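Local structure of hypothetical protein PA0094 (Pseudomonas aeruginosa, 1TU1) at residues 77-91 against 99-111. The protein plays an essential part in delivering the toxin Tse6 to target cells, acting as a homodimer in the loading of Tse6 onto VgrG1a. Numbering follows the deposited sequence.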
ATOM      1  N   TRP A  77     -24.683  -7.885   0.519  1.00 38.12           N
ATOM      2  CA  TRP A  77     -25.107  -7.621   1.882  1.00 38.20           C
ATOM      3  C   TRP A  77     -24.879  -6.140   2.189  1.00 37.87           C
ATOM      4  O   TRP A  77     -23.751  -5.650   2.075  1.00 36.22           O
ATOM      5  CB  TRP A  77     -24.313  -8.419   2.910  1.00 38.42           C
ATOM      6  CG  TRP A  77     -23.919  -9.835   2.587  1.00 42.46           C
ATOM      7  CD1 TRP A  77     -23.263 -10.295   1.474  1.00 44.30           C
ATOM      8  CD2 TRP A  77     -24.092 -10.970   3.444  1.00 46.19           C
ATOM      9  NE1 TRP A  77     -23.054 -11.648   1.573  1.00 46.14           N
ATOM     10  CE2 TRP A  77     -23.544 -12.089   2.778  1.00 47.56           C
ATOM     11  CE3 TRP A  77     -24.666 -11.156   4.711  1.00 48.33           C
ATOM     12  CZ2 TRP A  77     -23.559 -13.380   3.329  1.00 47.94           C
ATOM     13  CZ3 TRP A  77     -24.678 -12.438   5.263  1.00 49.97           C
ATOM     14  CH2 TRP A  77     -24.124 -13.536   4.565  1.00 49.00           C
ATOM     15  N   ASP A  78     -25.941  -5.450   2.593  1.00 37.23           N
ATOM     16  CA  ASP A  78     -25.862  -4.071   3.062  1.00 37.56           C
ATOM     17  C   ASP A  78     -25.711  -4.110   4.559  1.00 37.63           C
ATOM     18  O   ASP A  78     -26.583  -4.613   5.262  1.00 37.83           O
ATOM     19  CB  ASP A  78     -27.119  -3.289   2.704  1.00 37.88           C
ATOM     20  CG  ASP A  78     -27.250  -3.056   1.232  1.00 39.16           C
ATOM     21  OD1 ASP A  78     -26.233  -3.115   0.521  1.00 40.75           O
ATOM     22  OD2 ASP A  78     -28.338  -2.788   0.680  1.00 44.38           O
ATOM     23  N   ILE A  79     -24.588  -3.588   5.046  1.00 36.80           N
ATOM     24  CA  ILE A  79     -24.259  -3.680   6.448  1.00 36.61           C
ATOM     25  C   ILE A  79     -23.753  -2.363   7.004  1.00 35.46           C
ATOM     26  O   ILE A  79     -23.422  -1.434   6.277  1.00 35.49           O
ATOM     27  CB  ILE A  79     -23.220  -4.820   6.690  1.00 37.16           C
ATOM     28  CG1 ILE A  79     -21.890  -4.525   6.008  1.00 38.04           C
ATOM     29  CG2 ILE A  79     -23.743  -6.155   6.146  1.00 37.74           C
ATOM     30  CD1 ILE A  79     -20.847  -5.586   6.277  1.00 40.27           C
ATOM     31  N   ASN A  80     -23.697  -2.313   8.320  1.00 34.79           N
ATOM     32  CA  ASN A  80     -23.187  -1.179   9.035  1.00 34.36           C
ATOM     33  C   ASN A  80     -21.930  -1.585   9.794  1.00 33.01           C
ATOM     34  O   ASN A  80     -21.963  -2.548  10.562  1.00 33.42           O
ATOM     35  CB  ASN A  80     -24.240  -0.708  10.032  1.00 35.36           C
ATOM     36  CG  ASN A  80     -23.774   0.470  10.834  1.00 37.58           C
ATOM     37  OD1 ASN A  80     -22.951   0.328  11.728  1.00 39.24           O
ATOM     38  ND2 ASN A  80     -24.302   1.660  10.514  1.00 44.13           N
ATOM     39  N   ILE A  81     -20.845  -0.830   9.617  1.00 30.17           N
ATOM     40  CA  ILE A  81     -19.605  -1.069  10.354  1.00 28.81           C
ATOM     41  C   ILE A  81     -19.287   0.155  11.178  1.00 27.84           C
ATOM     42  O   ILE A  81     -18.842   1.173  10.642  1.00 26.85           O
ATOM     43  CB  ILE A  81     -18.455  -1.418   9.367  1.00 28.41           C
ATOM     44  CG1 ILE A  81     -18.757  -2.756   8.690  1.00 29.45           C
ATOM     45  CG2 ILE A  81     -17.100  -1.469  10.097  1.00 28.58           C
ATOM     46  CD1 ILE A  81     -17.843  -3.103   7.557  1.00 30.14           C
ATOM     47  N   HIS A  82     -19.560   0.074  12.476  1.00 27.52           N
ATOM     48  CA  HIS A  82     -19.309   1.181  13.401  1.00 28.11           C
ATOM     49  C   HIS A  82     -19.857   2.499  12.862  1.00 27.25           C
ATOM     50  O   HIS A  82     -19.183   3.533  12.885  1.00 26.93           O
ATOM     51  CB  HIS A  82     -17.820   1.338  13.708  1.00 28.38           C
ATOM     52  CG  HIS A  82     -17.213   0.143  14.371  1.00 30.76           C
ATOM     53  ND1 HIS A  82     -17.291  -0.074  15.734  1.00 33.41           N
ATOM     54  CD2 HIS A  82     -16.501  -0.891  13.864  1.00 31.84           C
ATOM     55  CE1 HIS A  82     -16.654  -1.193  16.034  1.00 33.96           C
ATOM     56  NE2 HIS A  82     -16.171  -1.711  14.916  1.00 32.64           N
ATOM     57  N   GLY A  83     -21.082   2.431  12.365  1.00 27.17           N
ATOM     58  CA  GLY A  83     -21.817   3.595  11.901  1.00 26.50           C
ATOM     59  C   GLY A  83     -21.568   3.926  10.457  1.00 26.37           C
ATOM     60  O   GLY A  83     -22.269   4.760   9.912  1.00 27.13           O
ATOM     61  N   HIS A  84     -20.556   3.304   9.841  1.00 25.35           N
ATOM     62  CA  HIS A  84     -20.234   3.523   8.444  1.00 24.34           C
ATOM     63  C   HIS A  84     -21.064   2.600   7.562  1.00 24.61           C
ATOM     64  O   HIS A  84     -21.133   1.400   7.789  1.00 24.13           O
ATOM     65  CB  HIS A  84     -18.753   3.261   8.165  1.00 24.39           C
ATOM     66  CG  HIS A  84     -17.819   4.179   8.876  1.00 24.31           C
ATOM     67  ND1 HIS A  84     -17.816   4.335  10.250  1.00 23.59           N
ATOM     68  CD2 HIS A  84     -16.876   5.022   8.395  1.00 24.58           C
ATOM     69  CE1 HIS A  84     -16.898   5.229  10.577  1.00 25.16           C
ATOM     70  NE2 HIS A  84     -16.317   5.664   9.471  1.00 24.70           N
ATOM     71  N   ALA A  85     -21.676   3.160   6.529  1.00 24.27           N
ATOM     72  CA  ALA A  85     -22.337   2.358   5.518  1.00 24.00           C
ATOM     73  C   ALA A  85     -21.321   1.471   4.769  1.00 23.69           C
ATOM     74  O   ALA A  85     -20.251   1.925   4.356  1.00 22.97           O
ATOM     75  CB  ALA A  85     -23.063   3.251   4.525  1.00 24.44           C
ATOM     76  N   ALA A  86     -21.703   0.224   4.551  1.00 23.51           N
ATOM     77  CA  ALA A  86     -20.846  -0.716   3.874  1.00 23.64           C
ATOM     78  C   ALA A  86     -21.665  -1.695   3.044  1.00 24.65           C
ATOM     79  O   ALA A  86     -22.816  -1.963   3.347  1.00 23.39           O
ATOM     80  CB  ALA A  86     -20.011  -1.454   4.914  1.00 23.20           C
ATOM     81  N   VAL A  87     -21.064  -2.202   1.981  1.00 25.54           N
ATOM     82  CA  VAL A  87     -21.653  -3.273   1.191  1.00 26.30           C
ATOM     83  C   VAL A  87     -20.613  -4.390   1.017  1.00 27.30           C
ATOM     84  O   VAL A  87     -19.480  -4.120   0.596  1.00 26.21           O
ATOM     85  CB  VAL A  87     -22.100  -2.771  -0.174  1.00 26.54           C
ATOM     86  CG1 VAL A  87     -22.623  -3.933  -1.062  1.00 26.24           C
ATOM     87  CG2 VAL A  87     -23.172  -1.683  -0.030  1.00 27.88           C
ATOM     88  N   LEU A  88     -21.001  -5.620   1.356  1.00 27.61           N
ATOM     89  CA  LEU A  88     -20.249  -6.833   0.999  1.00 28.45           C
ATOM     90  C   LEU A  88     -20.808  -7.466  -0.266  1.00 29.54           C
ATOM     91  O   LEU A  88     -22.034  -7.742  -0.367  1.00 29.40           O
ATOM     92  CB  LEU A  88     -20.254  -7.841   2.155  1.00 28.78           C
ATOM     93  CG  LEU A  88     -19.760  -9.275   1.872  1.00 29.87           C
ATOM     94  CD1 LEU A  88     -18.320  -9.281   1.413  1.00 29.60           C
ATOM     95  CD2 LEU A  88     -19.878 -10.114   3.115  1.00 31.49           C
ATOM     96  N   LEU A  89     -19.925  -7.685  -1.239  1.00 29.19           N
ATOM     97  CA  LEU A  89     -20.248  -8.392  -2.458  1.00 30.79           C
ATOM     98  C   LEU A  89     -19.411  -9.655  -2.554  1.00 32.56           C
ATOM     99  O   LEU A  89     -18.172  -9.566  -2.662  1.00 32.89           O
ATOM    100  CB  LEU A  89     -19.925  -7.557  -3.678  1.00 30.51           C
ATOM    101  CG  LEU A  89     -20.663  -6.239  -3.857  1.00 31.76           C
ATOM    102  CD1 LEU A  89     -20.103  -5.577  -5.077  1.00 31.36           C
ATOM    103  CD2 LEU A  89     -22.186  -6.465  -3.994  1.00 31.98           C
ATOM    104  N   ASP A  90     -20.080 -10.810  -2.510  1.00 33.43           N
ATOM    105  CA  ASP A  90     -19.460 -12.099  -2.789  1.00 34.39           C
ATOM    106  C   ASP A  90     -19.679 -12.409  -4.236  1.00 34.76           C
ATOM    107  O   ASP A  90     -20.819 -12.505  -4.696  1.00 33.86           O
ATOM    108  CB  ASP A  90     -20.068 -13.193  -1.935  1.00 35.38           C
ATOM    109  CG  ASP A  90     -19.804 -12.982  -0.481  1.00 36.70           C
ATOM    110  OD1 ASP A  90     -18.774 -12.344  -0.153  1.00 38.31           O
ATOM    111  OD2 ASP A  90     -20.562 -13.386   0.419  1.00 39.13           O
ATOM    112  N   TYR A  91     -18.588 -12.513  -4.985  1.00 34.97           N
ATOM    113  CA  TYR A  91     -18.684 -12.803  -6.399  1.00 35.27           C
ATOM    114  C   TYR A  91     -17.503 -13.593  -6.933  1.00 36.24           C
ATOM    115  O   TYR A  91     -16.461 -13.689  -6.287  1.00 36.23           O
ATOM    116  CB  TYR A  91     -18.882 -11.536  -7.203  1.00 34.61           C
ATOM    117  CG  TYR A  91     -17.755 -10.501  -7.223  1.00 35.76           C
ATOM    118  CD1 TYR A  91     -16.812 -10.482  -8.257  1.00 34.23           C
ATOM    119  CD2 TYR A  91     -17.706  -9.472  -6.275  1.00 35.56           C
ATOM    120  CE1 TYR A  91     -15.823  -9.515  -8.314  1.00 34.33           C
ATOM    121  CE2 TYR A  91     -16.724  -8.498  -6.318  1.00 34.13           C
ATOM    122  CZ  TYR A  91     -15.785  -8.514  -7.332  1.00 35.48           C
ATOM    123  OH  TYR A  91     -14.815  -7.539  -7.385  1.00 33.56           O
ATOM    124  N   ASP A  99     -11.381 -19.638 -12.389  1.00 43.77           N
ATOM    125  CA  ASP A  99     -12.334 -18.934 -11.556  1.00 43.51           C
ATOM    126  C   ASP A  99     -11.770 -18.578 -10.191  1.00 42.60           C
ATOM    127  O   ASP A  99     -11.136 -19.401  -9.520  1.00 42.61           O
ATOM    128  CB  ASP A  99     -13.616 -19.739 -11.417  1.00 44.48           C
ATOM    129  CG  ASP A  99     -14.329 -19.931 -12.749  1.00 45.53           C
ATOM    130  OD1 ASP A  99     -14.226 -19.063 -13.661  1.00 46.89           O
ATOM    131  OD2 ASP A  99     -15.014 -20.942 -12.962  1.00 49.05           O
ATOM    132  N   LEU A 100     -12.008 -17.331  -9.805  1.00 40.78           N
ATOM    133  CA  LEU A 100     -11.620 -16.804  -8.511  1.00 39.64           C
ATOM    134  C   LEU A 100     -12.855 -16.394  -7.736  1.00 38.78           C
ATOM    135  O   LEU A 100     -13.800 -15.868  -8.319  1.00 38.38           O
ATOM    136  CB  LEU A 100     -10.763 -15.566  -8.709  1.00 39.73           C
ATOM    137  CG  LEU A 100      -9.371 -15.746  -9.303  1.00 39.49           C
ATOM    138  CD1 LEU A 100      -8.707 -14.405  -9.223  1.00 39.24           C
ATOM    139  CD2 LEU A 100      -8.573 -16.799  -8.564  1.00 39.38           C
ATOM    140  N   MET A 101     -12.832 -16.643  -6.431  1.00 37.74           N
ATOM    141  CA  MET A 101     -13.867 -16.225  -5.505  1.00 37.35           C
ATOM    142  C   MET A 101     -13.399 -14.998  -4.719  1.00 36.51           C
ATOM    143  O   MET A 101     -12.338 -15.018  -4.085  1.00 35.46           O
ATOM    144  CB  MET A 101     -14.169 -17.366  -4.541  1.00 37.82           C
ATOM    145  CG  MET A 101     -15.446 -17.233  -3.731  1.00 40.17           C
ATOM    146  SD  MET A 101     -16.946 -16.923  -4.726  1.00 44.61           S
ATOM    147  CE  MET A 101     -17.908 -16.033  -3.457  1.00 45.11           C
ATOM    148  N   LEU A 102     -14.213 -13.944  -4.756  1.00 35.40           N
ATOM    149  CA  LEU A 102     -13.947 -12.696  -4.048  1.00 34.46           C
ATOM    150  C   LEU A 102     -15.003 -12.400  -2.988  1.00 33.85           C
ATOM    151  O   LEU A 102     -16.202 -12.606  -3.205  1.00 33.95           O
ATOM    152  CB  LEU A 102     -13.903 -11.556  -5.052  1.00 34.34           C
ATOM    153  CG  LEU A 102     -12.509 -11.268  -5.616  1.00 35.27           C
ATOM    154  CD1 LEU A 102     -11.989 -12.422  -6.489  1.00 36.72           C
ATOM    155  CD2 LEU A 102     -12.543 -10.002  -6.406  1.00 35.76           C
ATOM    156  N   ARG A 103     -14.553 -11.932  -1.832  1.00 32.53           N
ATOM    157  CA  ARG A 103     -15.417 -11.314  -0.845  1.00 31.83           C
ATOM    158  C   ARG A 103     -14.880  -9.895  -0.633  1.00 30.33           C
ATOM    159  O   ARG A 103     -13.815  -9.710  -0.015  1.00 30.22           O
ATOM    160  CB  ARG A 103     -15.421 -12.116   0.444  1.00 32.20           C
ATOM    161  CG  ARG A 103     -15.733 -13.618   0.213  1.00 35.70           C
ATOM    162  CD  ARG A 103     -16.294 -14.328   1.418  1.00 37.42           C
ATOM    163  NE  ARG A 103     -17.679 -13.972   1.686  1.00 40.30           N
ATOM    164  CZ  ARG A 103     -18.388 -14.447   2.706  1.00 44.30           C
ATOM    165  NH1 ARG A 103     -17.841 -15.262   3.592  1.00 46.73           N
ATOM    166  NH2 ARG A 103     -19.647 -14.066   2.883  1.00 45.86           N
ATOM    167  N   GLN A 104     -15.609  -8.925  -1.181  1.00 27.82           N
ATOM    168  CA  GLN A 104     -15.174  -7.539  -1.325  1.00 26.92           C
ATOM    169  C   GLN A 104     -16.099  -6.590  -0.548  1.00 26.22           C
ATOM    170  O   GLN A 104     -17.303  -6.537  -0.806  1.00 26.99           O
ATOM    171  CB  GLN A 104     -15.150  -7.177  -2.803  1.00 26.60           C
ATOM    172  CG  GLN A 104     -14.425  -5.897  -3.142  1.00 26.76           C
ATOM    173  CD  GLN A 104     -14.089  -5.786  -4.605  1.00 27.71           C
ATOM    174  OE1 GLN A 104     -14.977  -5.801  -5.460  1.00 27.83           O
ATOM    175  NE2 GLN A 104     -12.794  -5.702  -4.912  1.00 26.50           N
ATOM    176  N   VAL A 105     -15.556  -5.890   0.438  1.00 24.39           N
ATOM    177  CA  VAL A 105     -16.338  -4.979   1.267  1.00 23.12           C
ATOM    178  C   VAL A 105     -15.995  -3.524   0.905  1.00 22.66           C
ATOM    179  O   VAL A 105     -14.822  -3.129   0.865  1.00 21.02           O
ATOM    180  CB  VAL A 105     -16.088  -5.214   2.733  1.00 22.91           C
ATOM    181  CG1 VAL A 105     -16.930  -4.247   3.613  1.00 23.30           C
ATOM    182  CG2 VAL A 105     -16.388  -6.687   3.127  1.00 24.72           C
ATOM    183  N   PHE A 106     -17.022  -2.737   0.621  1.00 21.50           N
ATOM    184  CA  PHE A 106     -16.846  -1.320   0.360  1.00 21.25           C
ATOM    185  C   PHE A 106     -17.336  -0.598   1.578  1.00 22.14           C
ATOM    186  O   PHE A 106     -18.477  -0.824   2.013  1.00 22.62           O
ATOM    187  CB  PHE A 106     -17.658  -0.912  -0.854  1.00 21.36           C
ATOM    188  CG  PHE A 106     -17.269  -1.607  -2.106  1.00 22.05           C
ATOM    189  CD1 PHE A 106     -16.433  -0.984  -3.016  1.00 21.49           C
ATOM    190  CD2 PHE A 106     -17.732  -2.886  -2.391  1.00 23.48           C
ATOM    191  CE1 PHE A 106     -16.071  -1.609  -4.205  1.00 23.22           C
ATOM    192  CE2 PHE A 106     -17.375  -3.529  -3.595  1.00 24.40           C
ATOM    193  CZ  PHE A 106     -16.537  -2.893  -4.497  1.00 23.89           C
ATOM    194  N   ILE A 107     -16.479   0.242   2.169  1.00 20.84           N
ATOM    195  CA  ILE A 107     -16.833   0.974   3.373  1.00 20.75           C
ATOM    196  C   ILE A 107     -16.798   2.462   3.070  1.00 20.26           C
ATOM    197  O   ILE A 107     -15.754   3.021   2.759  1.00 19.21           O
ATOM    198  CB  ILE A 107     -15.881   0.668   4.550  1.00 20.04           C
ATOM    199  CG1 ILE A 107     -15.734  -0.845   4.762  1.00 21.05           C
ATOM    200  CG2 ILE A 107     -16.372   1.389   5.825  1.00 19.32           C
ATOM    201  CD1 ILE A 107     -14.735  -1.210   5.832  1.00 22.19           C
ATOM    202  N   GLU A 108     -17.959   3.100   3.155  1.00 21.28           N
ATOM    203  CA  GLU A 108     -18.057   4.528   2.911  1.00 20.03           C
ATOM    204  C   GLU A 108     -17.186   5.283   3.911  1.00 19.85           C
ATOM    205  O   GLU A 108     -17.340   5.132   5.093  1.00 19.71           O
ATOM    206  CB  GLU A 108     -19.498   5.040   3.058  1.00 19.96           C
ATOM    207  CG  GLU A 108     -19.590   6.452   2.493  1.00 19.56           C
ATOM    208  CD  GLU A 108     -20.978   7.089   2.587  1.00 19.63           C
ATOM    209  OE1 GLU A 108     -21.801   6.692   3.454  1.00 21.31           O
ATOM    210  OE2 GLU A 108     -21.190   8.001   1.770  1.00 21.60           O
ATOM    211  N   ARG A 109     -16.315   6.132   3.389  1.00 21.23           N
ATOM    212  CA  ARG A 109     -15.531   7.066   4.177  1.00 22.41           C
ATOM    213  C   ARG A 109     -15.118   8.225   3.280  1.00 23.15           C
ATOM    214  O   ARG A 109     -15.045   8.097   2.072  1.00 22.52           O
ATOM    215  CB  ARG A 109     -14.272   6.356   4.700  1.00 22.75           C
ATOM    216  CG  ARG A 109     -13.421   7.114   5.662  1.00 23.99           C
ATOM    217  CD  ARG A 109     -12.366   6.220   6.364  1.00 25.19           C
ATOM    218  NE  ARG A 109     -11.729   6.932   7.462  1.00 26.29           N
ATOM    219  CZ  ARG A 109     -10.817   7.893   7.330  1.00 26.67           C
ATOM    220  NH1 ARG A 109     -10.367   8.253   6.151  1.00 27.20           N
ATOM    221  NH2 ARG A 109     -10.336   8.499   8.403  1.00 29.66           N
ATOM    222  N   ARG A 110     -14.785   9.344   3.906  1.00 24.93           N
ATOM    223  CA  ARG A 110     -14.202  10.487   3.211  1.00 26.28           C
ATOM    224  C   ARG A 110     -12.774  10.673   3.694  1.00 25.18           C
ATOM    225  O   ARG A 110     -12.503  10.516   4.878  1.00 25.33           O
ATOM    226  CB  ARG A 110     -14.998  11.740   3.551  1.00 27.42           C
ATOM    227  CG  ARG A 110     -16.380  11.682   3.043  1.00 32.85           C
ATOM    228  CD  ARG A 110     -16.395  11.786   1.557  1.00 39.98           C
ATOM    229  NE  ARG A 110     -17.735  11.628   1.016  1.00 44.69           N
ATOM    230  CZ  ARG A 110     -17.973  11.378  -0.257  1.00 47.29           C
ATOM    231  NH1 ARG A 110     -16.957  11.265  -1.101  1.00 48.11           N
ATOM    232  NH2 ARG A 110     -19.236  11.253  -0.688  1.00 50.49           N
ATOM    233  N   PRO A 111     -11.851  11.006   2.805  1.00 24.24           N
ATOM    234  CA  PRO A 111     -12.110  11.362   1.412  1.00 24.04           C
ATOM    235  C   PRO A 111     -12.210  10.219   0.413  1.00 23.35           C
ATOM    236  O   PRO A 111     -12.389  10.493  -0.778  1.00 24.00           O
ATOM    237  CB  PRO A 111     -10.871  12.202   1.082  1.00 24.46           C
ATOM    238  CG  PRO A 111      -9.783  11.474   1.852  1.00 24.26           C
ATOM    239  CD  PRO A 111     -10.417  11.086   3.129  1.00 24.71           C
TER
HETATM  240  O   HOH W   1     -21.449   5.999   5.997  1.00 21.37           O
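Strands 84-91 and 99-107 pair antiparallel, their axes 4.6 Å apart at closest and at 164° to one another. V87-F106, L89-Q104 and Y91-L102 are hydrogen-bonded pairs, each with reciprocal N-H...O=C bonds; L88-V105 and D90-R103 are the non-hydrogen-bonded pairs between them, and A86-I107 is another beyond V87-F106. Past the strand end, E108 N still reaches A85 O (2.8 Å), and a water joins A85 N to the E108 carboxylate, whose other oxygen is bound by Q48.

D90 and R103 form a buried, side-on salt bridge on the face that carries A86, L88 and V105. R103 NE meets D90 OD1 at 2.7 Å within the guanidinium plane but from above the carboxylate, the two planes being 60° apart, while NH2 takes OD2 on its syn side. The bend at chi3 (74°) turns the NE/NH2 edge of the guanidinium toward D90. W77 NE1 also donates to OD2 (3.2 Å), from the face of the carboxylate opposite to R103 NH2, and E129 of helix 125-137 binds R103 NH1, so the arginine lies between two acids. Beside this cluster, L88 CD1 packs on V105 CG2 at 3.7 Å; nearer the turn, I81 CD1 meets I107 CD1.

On the other face, with V87, L89 and F106, Y91 OH donates to Q104 OE1 (2.6 Å), approaching from above the carbonyl plane; Q104 NE2 is held by T117. L102 CB sits over the centre of the Y91 ring in a CH-pi contact, 4.2 Å from the centroid, and L89 CD1 touches F106 CE2.

Strands 72-81, 84-95 and 98-107 thus form an antiparallel meander, its first two strands joined by a type I' turn at I81-H84, within the sheet of this DcrB-family protein.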